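Local structure of myosin-2 (Saccharomyces cerevisiae, 6IXO) at residues 30-35 / 82-87. The protein carries organelles and secretory cargo along actin cables as a class V myosin, this part being the globular tail domain that binds cargo receptors. Residues are numbered along the deposited sequence; the frame is centred on the assembly and turned at random.
Sequences GLLKGF and LTTIQK
L32 of helix 20-32 reaches across to T84 and I85 on one side of helix 71-90. Its CB sits 3.7 Å from T84 CG2, the nearest approach of the two segments. CG stands beside the backbone N, anti to the carbonyl carbon (chi1 -58°), and carries the two methyls. CD1 lies over the threonine, 3.8 Å from T84 CG2, and borders the isoleucine as well; of these two neighbours CD2 meets only the isoleucine, at 4.3 Å from I85 CG1. The fork of a leucine suits this place, since it covers two consecutive residues of the facing helix, and W104 of helix 97-124 also touches both L32 and I85.

T84 suits its buried place because its two branches do different work. OG1 is hydrogen-bonded to the backbone carbonyl of Q80, one turn back in its own helix, and CG2, anti to the backbone N, is turned to the leucine. The same methyl meets CG of K33 at 3.9 Å, with the two side chains crossing at about a right angle. K33 suits the solvent-facing edge: beyond CG its extended chain carries the amine to a salt bridge with E29; this carboxylate probably eases the nearness of K87 NZ, 4.6 Å from K33 NZ. With no hydrogen bond joining the segments, this is apolar packing of helix 20-32 and the type I turn from L32 to F35 against helix 71-90, within the all-helical globular tail of a class V myosin.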
# COMPACT_ATOMS: atom_id res chain seq x y z
N GLY A 30 17.57 -14.17 -12.31
CA GLY A 30 18.36 -12.97 -12.53
C GLY A 30 17.54 -11.68 -12.52
O GLY A 30 17.85 -10.73 -11.82
N LEU A 31 16.49 -11.64 -13.33
CA LEU A 31 15.76 -10.40 -13.50
C LEU A 31 14.77 -10.18 -12.35
O LEU A 31 14.68 -9.09 -11.78
CB LEU A 31 15.00 -10.40 -14.83
CG LEU A 31 14.20 -9.12 -15.10
CD1 LEU A 31 15.12 -7.95 -15.30
CD2 LEU A 31 13.30 -9.32 -16.31
N LEU A 32 14.01 -11.22 -12.03
CA LEU A 32 12.94 -11.02 -11.07
C LEU A 32 13.47 -11.12 -9.62
O LEU A 32 13.37 -10.16 -8.86
CB LEU A 32 11.81 -12.00 -11.31
CG LEU A 32 11.21 -11.92 -12.72
CD1 LEU A 32 10.14 -13.00 -12.83
CD2 LEU A 32 10.61 -10.54 -13.03
N LYS A 33 14.00 -12.27 -9.22
CA LYS A 33 14.47 -12.39 -7.82
C LYS A 33 15.65 -11.45 -7.59
O LYS A 33 15.90 -11.03 -6.47
CB LYS A 33 14.88 -13.82 -7.47
CG LYS A 33 13.73 -14.81 -7.50
CD LYS A 33 14.19 -16.17 -7.00
CE LYS A 33 13.16 -17.25 -7.31
NZ LYS A 33 13.56 -18.58 -6.77
N GLY A 34 16.34 -11.08 -8.66
CA GLY A 34 17.53 -10.25 -8.54
C GLY A 34 17.27 -8.76 -8.74
O GLY A 34 18.21 -7.99 -8.95
N PHE A 35 16.00 -8.36 -8.72
CA PHE A 35 15.65 -6.95 -8.93
C PHE A 35 16.41 -5.99 -7.98
O PHE A 35 16.73 -6.35 -6.83
CB PHE A 35 14.14 -6.74 -8.75
CG PHE A 35 13.69 -6.66 -7.28
CD1 PHE A 35 13.54 -7.82 -6.51
CD2 PHE A 35 13.42 -5.44 -6.69
CE1 PHE A 35 13.13 -7.75 -5.15
CE2 PHE A 35 13.00 -5.35 -5.33
CZ PHE A 35 12.86 -6.52 -4.57
N LEU A 82 4.56 -15.21 -13.23
CA LEU A 82 3.50 -14.90 -12.25
C LEU A 82 3.86 -15.42 -10.84
O LEU A 82 3.75 -14.68 -9.82
CB LEU A 82 2.17 -15.49 -12.72
CG LEU A 82 1.59 -14.85 -13.98
CD1 LEU A 82 0.62 -15.78 -14.69
CD2 LEU A 82 0.90 -13.57 -13.63
N THR A 83 4.28 -16.68 -10.79
CA THR A 83 4.65 -17.34 -9.54
C THR A 83 5.78 -16.60 -8.87
O THR A 83 5.75 -16.36 -7.65
CB THR A 83 5.10 -18.81 -9.78
OG1 THR A 83 4.03 -19.54 -10.38
CG2 THR A 83 5.46 -19.46 -8.43
N THR A 84 6.79 -16.24 -9.66
CA THR A 84 8.01 -15.67 -9.09
C THR A 84 7.73 -14.29 -8.52
O THR A 84 8.18 -13.94 -7.42
CB THR A 84 9.16 -15.62 -10.14
OG1 THR A 84 9.48 -16.96 -10.54
CG2 THR A 84 10.41 -14.95 -9.54
N ILE A 85 6.98 -13.48 -9.25
CA ILE A 85 6.74 -12.12 -8.75
C ILE A 85 5.96 -12.21 -7.44
O ILE A 85 6.30 -11.55 -6.47
CB ILE A 85 5.95 -11.25 -9.76
CG1 ILE A 85 6.88 -10.90 -10.96
CG2 ILE A 85 5.42 -10.00 -9.06
CD1 ILE A 85 6.16 -10.13 -12.12
N GLN A 86 4.93 -13.03 -7.43
CA GLN A 86 4.11 -13.10 -6.21
C GLN A 86 4.99 -13.59 -5.05
O GLN A 86 4.94 -13.05 -3.94
CB GLN A 86 2.92 -14.04 -6.39
CG GLN A 86 2.07 -14.14 -5.09
CD GLN A 86 0.63 -14.59 -5.32
OE1 GLN A 86 -0.03 -14.20 -6.30
NE2 GLN A 86 0.13 -15.38 -4.40
N LYS A 87 5.80 -14.60 -5.33
CA LYS A 87 6.73 -15.12 -4.33
C LYS A 87 7.69 -14.05 -3.85
O LYS A 87 7.96 -13.93 -2.65
CB LYS A 87 7.51 -16.32 -4.87
CG LYS A 87 8.51 -16.88 -3.86
CD LYS A 87 9.11 -18.22 -4.30
CE LYS A 87 9.94 -18.85 -3.18
NZ LYS A 87 10.59 -20.12 -3.60